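PDB 7JW2: exonuclease mut-7 homolog from Aedes aegypti, which probably trims the 3' ends of AGO1-bound microRNAs as a magnesium-dependent 3'-5' exoribonuclease, and is represented here by its exonuclease domain. Local coordinates for residues A[29-41]-A[89-103]. Residues are numbered along the deposited sequence; the frame is centred on the assembly and turned at random.
Sequences CRQSMIAFASEWK and VLKLSFAPSTDISMF. Unlike the reference sequence in segment 29-41: A37 (reference Asp).
The F36 ring packs on S93 and the W40 ring on M102; these two rings bury the most surface, followed by L92. Strands 33-40 and 90-93 are parallel neighbours in the mixed sheet of the RNase H-like 3'-5' exonuclease fold. They run side by side from M33 to A35, then separate. I34 makes two of the four ladder bonds: its N donates to L90 O (2.8 Å) and its O accepts from L92 N. F36 N closes the ladder on L92 O. L92 puts its CB beside A35 CB and its CD1 near M33 SD. On this face helix 179-205 covers A35 and L92.

At the end of the ladder the F36 ring has CZ near P96 CB and I100 CD1 of helix 96-106. Its CG sits between the backbone N and the carbonyl carbon (chi1 72°), which carries the ring across to segment 89-103. S93 CB lies over one ring face, 4.0 Å from the centroid, and K91 CB meets the ring edge. A water joins F36 O to F94 N where the strands part.

M102 SD sits over the six-membered ring of W40, 3.6 Å from the centroid, a Met-aromatic contact. The F103 ring is nearly parallel to it but slid aside.

A37 stands where the reference sequence has aspartate. Beyond it, W40 NE1 divides its N-H between S38 OG (3.0 Å) and D99 OD1 (3.2 Å), both bent. S38 OG donates to D99 OD2 (2.7 Å). Both D99 bonds come from above the carboxylate plane. A second water accepts from S38 N and donates to D99 OD2, 2.8 Å away.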
loop_
_atom_site.group_PDB
_atom_site.type_symbol
_atom_site.label_atom_id
_atom_site.label_comp_id
_atom_site.label_asym_id
_atom_site.label_seq_id
_atom_site.Cartn_x
_atom_site.Cartn_y
_atom_site.Cartn_z
ATOM N N CYS A 29 3.609 6.167 -5.060
ATOM C CA CYS A 29 4.833 5.490 -5.468
ATOM C C CYS A 29 5.069 5.549 -6.971
ATOM O O CYS A 29 6.179 5.234 -7.405
ATOM C CB CYS A 29 4.832 4.039 -4.987
ATOM S SG CYS A 29 3.789 2.932 -5.928
ATOM N N ARG A 30 4.085 5.958 -7.774
ATOM C CA ARG A 30 4.313 6.122 -9.211
ATOM C C ARG A 30 4.399 7.570 -9.657
ATOM O O ARG A 30 4.567 7.827 -10.851
ATOM C CB ARG A 30 3.219 5.427 -10.013
ATOM C CG ARG A 30 3.132 3.956 -9.717
ATOM C CD ARG A 30 4.426 3.191 -10.035
ATOM N NE ARG A 30 4.938 3.393 -11.389
ATOM C CZ ARG A 30 4.575 2.665 -12.442
ATOM N NH1 ARG A 30 3.688 1.688 -12.301
ATOM N NH2 ARG A 30 5.100 2.906 -13.635
ATOM N N GLN A 31 4.296 8.521 -8.748
ATOM C CA GLN A 31 4.380 9.913 -9.141
ATOM C C GLN A 31 5.828 10.342 -9.316
ATOM O O GLN A 31 6.750 9.781 -8.720
ATOM C CB GLN A 31 3.732 10.801 -8.079
ATOM C CG GLN A 31 2.255 10.535 -7.854
ATOM C CD GLN A 31 1.377 11.208 -8.880
ATOM O OE1 GLN A 31 1.813 12.132 -9.583
ATOM N NE2 GLN A 31 0.132 10.758 -8.978
ATOM N N SER A 32 6.016 11.377 -10.139
ATOM C CA SER A 32 7.330 11.971 -10.340
ATOM C C SER A 32 7.514 13.290 -9.611
ATOM O O SER A 32 8.655 13.755 -9.491
ATOM C CB SER A 32 7.603 12.200 -11.831
ATOM O OG SER A 32 7.727 10.950 -12.470
ATOM N N MET A 33 6.437 13.879 -9.093
ATOM C CA MET A 33 6.530 15.131 -8.351
ATOM C C MET A 33 5.437 15.156 -7.291
ATOM O O MET A 33 4.263 14.936 -7.612
ATOM C CB MET A 33 6.406 16.347 -9.277
ATOM C CG MET A 33 6.542 17.661 -8.530
ATOM S SD MET A 33 6.730 19.136 -9.549
ATOM C CE MET A 33 5.312 18.957 -10.586
ATOM N N ILE A 34 5.833 15.434 -6.040
ATOM C CA ILE A 34 4.943 15.481 -4.882
ATOM C C ILE A 34 5.332 16.706 -4.068
ATOM O O ILE A 34 6.507 17.061 -3.977
ATOM C CB ILE A 34 5.059 14.220 -3.989
ATOM C CG1 ILE A 34 4.863 12.965 -4.819
ATOM C CG2 ILE A 34 4.051 14.241 -2.815
ATOM C CD1 ILE A 34 3.485 12.745 -5.188
ATOM N N ALA A 35 4.349 17.345 -3.453
ATOM C CA ALA A 35 4.628 18.409 -2.504
ATOM C C ALA A 35 4.242 17.937 -1.111
ATOM O O ALA A 35 3.322 17.135 -0.957
ATOM C CB ALA A 35 3.868 19.685 -2.872
ATOM N N PHE A 36 4.957 18.411 -0.095
ATOM C CA PHE A 36 4.602 18.002 1.262
ATOM C C PHE A 36 4.654 19.173 2.229
ATOM O O PHE A 36 5.385 20.156 2.040
ATOM C CB PHE A 36 5.467 16.828 1.779
ATOM C CG PHE A 36 6.895 17.172 2.101
ATOM C CD1 PHE A 36 7.272 17.606 3.363
ATOM C CD2 PHE A 36 7.877 16.974 1.151
ATOM C CE1 PHE A 36 8.609 17.892 3.648
ATOM C CE2 PHE A 36 9.212 17.240 1.424
ATOM C CZ PHE A 36 9.582 17.700 2.672
ATOM N N ALA A 37 3.850 19.030 3.280
ATOM C CA ALA A 37 3.748 19.956 4.399
ATOM C C ALA A 37 3.225 19.167 5.591
ATOM O O ALA A 37 2.869 17.989 5.468
ATOM C CB ALA A 37 2.832 21.138 4.065
ATOM N N SER A 38 3.188 19.820 6.757
ATOM C CA SER A 38 2.730 19.137 7.960
ATOM C C SER A 38 2.149 20.146 8.932
ATOM O O SER A 38 2.444 21.345 8.867
ATOM C CB SER A 38 3.859 18.334 8.614
ATOM O OG SER A 38 4.903 19.164 9.072
ATOM N N GLU A 39 1.305 19.633 9.830
ATOM C CA GLU A 39 0.732 20.425 10.907
ATOM C C GLU A 39 1.021 19.741 12.234
ATOM O O GLU A 39 0.933 18.514 12.351
ATOM C CB GLU A 39 -0.792 20.626 10.747
ATOM C CG GLU A 39 -1.265 21.131 9.380
ATOM C CD GLU A 39 -0.583 22.406 8.936
ATOM O OE1 GLU A 39 -0.421 22.591 7.705
ATOM O OE2 GLU A 39 -0.203 23.233 9.804
ATOM N N TRP A 40 1.306 20.555 13.250
ATOM C CA TRP A 40 1.769 20.067 14.537
ATOM C C TRP A 40 0.813 20.489 15.640
ATOM O O TRP A 40 0.172 21.540 15.553
ATOM C CB TRP A 40 3.177 20.600 14.816
ATOM C CG TRP A 40 4.174 20.045 13.842
ATOM C CD1 TRP A 40 4.329 20.401 12.536
ATOM C CD2 TRP A 40 5.122 19.007 14.095
ATOM N NE1 TRP A 40 5.333 19.653 11.959
ATOM C CE2 TRP A 40 5.828 18.787 12.897
ATOM C CE3 TRP A 40 5.448 18.247 15.223
ATOM C CZ2 TRP A 40 6.842 17.844 12.793
ATOM C CZ3 TRP A 40 6.447 17.309 15.120
ATOM C CH2 TRP A 40 7.135 17.114 13.910
ATOM N N LYS A 41 0.713 19.649 16.661
ATOM C CA LYS A 41 -0.062 20.020 17.837
ATOM C C LYS A 41 0.538 21.270 18.476
ATOM O O LYS A 41 1.764 21.395 18.558
ATOM C CB LYS A 41 -0.055 18.882 18.848
ATOM C CG LYS A 41 -0.649 17.576 18.387
ATOM C CD LYS A 41 -0.693 16.631 19.581
ATOM C CE LYS A 41 -1.215 15.261 19.220
ATOM N NZ LYS A 41 -1.447 14.466 20.467
ATOM N N VAL A 89 12.007 10.834 -7.537
ATOM C CA VAL A 89 10.759 11.553 -7.286
ATOM C C VAL A 89 11.108 12.919 -6.711
ATOM O O VAL A 89 11.788 13.011 -5.685
ATOM C CB VAL A 89 9.832 10.784 -6.332
ATOM C CG1 VAL A 89 8.491 11.493 -6.223
ATOM C CG2 VAL A 89 9.679 9.346 -6.794
ATOM N N LEU A 90 10.692 13.976 -7.398
ATOM C CA LEU A 90 10.870 15.331 -6.879
ATOM C C LEU A 90 9.866 15.603 -5.760
ATOM O O LEU A 90 8.667 15.393 -5.944
ATOM C CB LEU A 90 10.700 16.352 -8.007
ATOM C CG LEU A 90 10.753 17.824 -7.597
ATOM C CD1 LEU A 90 12.105 18.185 -6.994
ATOM C CD2 LEU A 90 10.438 18.727 -8.778
ATOM N N LYS A 91 10.358 16.048 -4.607
ATOM C CA LYS A 91 9.507 16.519 -3.516
ATOM C C LYS A 91 9.668 18.026 -3.387
ATOM O O LYS A 91 10.795 18.530 -3.350
ATOM C CB LYS A 91 9.852 15.853 -2.175
ATOM C CG LYS A 91 9.206 14.484 -1.915
ATOM C CD LYS A 91 9.903 13.371 -2.733
ATOM C CE LYS A 91 11.398 13.297 -2.438
ATOM N NZ LYS A 91 12.072 12.109 -3.107
ATOM N N LEU A 92 8.551 18.742 -3.345
ATOM C CA LEU A 92 8.563 20.184 -3.123
ATOM C C LEU A 92 8.212 20.473 -1.674
ATOM O O LEU A 92 7.353 19.804 -1.098
ATOM C CB LEU A 92 7.562 20.890 -4.030
ATOM C CG LEU A 92 7.727 20.691 -5.526
ATOM C CD1 LEU A 92 6.568 21.322 -6.256
ATOM C CD2 LEU A 92 9.043 21.278 -5.985
ATOM N N SER A 93 8.864 21.483 -1.108
ATOM C CA SER A 93 8.705 21.827 0.299
ATOM C C SER A 93 9.062 23.295 0.469
ATOM O O SER A 93 9.574 23.937 -0.448
ATOM C CB SER A 93 9.611 20.938 1.155
ATOM O OG SER A 93 10.969 21.211 0.820
ATOM N N PHE A 94 8.764 23.831 1.650
ATOM C CA PHE A 94 9.232 25.162 2.026
ATOM C C PHE A 94 9.953 25.033 3.361
ATOM O O PHE A 94 9.356 24.593 4.346
ATOM C CB PHE A 94 8.071 26.166 2.108
ATOM C CG PHE A 94 8.516 27.613 2.162
ATOM C CD1 PHE A 94 8.915 28.192 3.367
ATOM C CD2 PHE A 94 8.535 28.392 1.010
ATOM C CE1 PHE A 94 9.325 29.528 3.407
ATOM C CE2 PHE A 94 8.950 29.726 1.053
ATOM C CZ PHE A 94 9.342 30.282 2.251
ATOM N N ALA A 95 11.237 25.378 3.381
ATOM C CA ALA A 95 12.089 25.209 4.554
ATOM C C ALA A 95 11.954 23.816 5.193
ATOM O O ALA A 95 11.635 23.698 6.365
ATOM C CB ALA A 95 11.797 26.296 5.581
ATOM N N PRO A 96 12.243 22.752 4.423
ATOM C CA PRO A 96 11.957 21.383 4.894
ATOM C C PRO A 96 12.749 20.952 6.119
ATOM O O PRO A 96 12.282 20.062 6.846
ATOM C CB PRO A 96 12.327 20.522 3.678
ATOM C CG PRO A 96 13.356 21.327 2.942
ATOM C CD PRO A 96 12.882 22.753 3.102
ATOM N N SER A 97 13.928 21.536 6.366
ATOM C CA SER A 97 14.768 21.089 7.479
ATOM C C SER A 97 14.034 21.151 8.808
ATOM O O SER A 97 14.276 20.320 9.689
ATOM C CB SER A 97 16.041 21.933 7.559
ATOM O OG SER A 97 16.940 21.595 6.521
ATOM N N THR A 98 13.134 22.118 8.969
ATOM C CA THR A 98 12.401 22.248 10.219
ATOM C C THR A 98 11.555 21.008 10.490
ATOM O O THR A 98 11.715 20.348 11.525
ATOM C CB THR A 98 11.534 23.505 10.186
ATOM O OG1 THR A 98 12.314 24.616 9.722
ATOM C CG2 THR A 98 11.005 23.807 11.572
ATOM N N ASP A 99 10.650 20.671 9.562
ATOM C CA ASP A 99 9.790 19.505 9.767
ATOM C C ASP A 99 10.604 18.225 9.844
ATOM O O ASP A 99 10.331 17.363 10.688
ATOM C CB ASP A 99 8.762 19.373 8.642
ATOM C CG ASP A 99 7.609 20.359 8.762
ATOM O OD1 ASP A 99 7.424 20.956 9.848
ATOM O OD2 ASP A 99 6.870 20.515 7.754
ATOM N N ILE A 100 11.597 18.074 8.961
ATOM C CA ILE A 100 12.304 16.800 8.851
ATOM C C ILE A 100 13.118 16.517 10.106
ATOM O O ILE A 100 13.127 15.388 10.610
ATOM C CB ILE A 100 13.179 16.773 7.586
ATOM C CG1 ILE A 100 12.289 16.739 6.340
ATOM C CG2 ILE A 100 14.089 15.551 7.605
ATOM C CD1 ILE A 100 13.046 16.915 5.030
ATOM N N SER A 101 13.823 17.523 10.628
ATOM C CA SER A 101 14.548 17.320 11.880
ATOM C C SER A 101 13.595 16.983 13.017
ATOM O O SER A 101 13.880 16.109 13.846
ATOM C CB SER A 101 15.371 18.560 12.218
ATOM O OG SER A 101 16.177 18.922 11.112
ATOM N N MET A 102 12.441 17.650 13.056
ATOM C CA MET A 102 11.477 17.387 14.115
ATOM C C MET A 102 10.836 16.008 13.975
ATOM O O MET A 102 10.515 15.380 14.989
ATOM C CB MET A 102 10.413 18.479 14.121
ATOM C CG MET A 102 9.660 18.598 15.430
ATOM S SD MET A 102 8.655 20.105 15.501
ATOM C CE MET A 102 9.941 21.342 15.588
ATOM N N PHE A 103 10.633 15.524 12.741
ATOM C CA PHE A 103 10.141 14.157 12.551
ATOM C C PHE A 103 11.059 13.138 13.214
ATOM O O PHE A 103 10.595 12.100 13.697
ATOM C CB PHE A 103 10.025 13.790 11.066
ATOM C CG PHE A 103 8.923 14.494 10.316
ATOM C CD1 PHE A 103 7.740 14.863 10.935
ATOM C CD2 PHE A 103 9.070 14.754 8.963
ATOM C CE1 PHE A 103 6.737 15.509 10.209
ATOM C CE2 PHE A 103 8.075 15.389 8.236
ATOM C CZ PHE A 103 6.912 15.783 8.865
HETATM O O HOH W 1 7.052 22.012 3.242
HETATM O O HOH W 2 4.882 22.284 6.841
#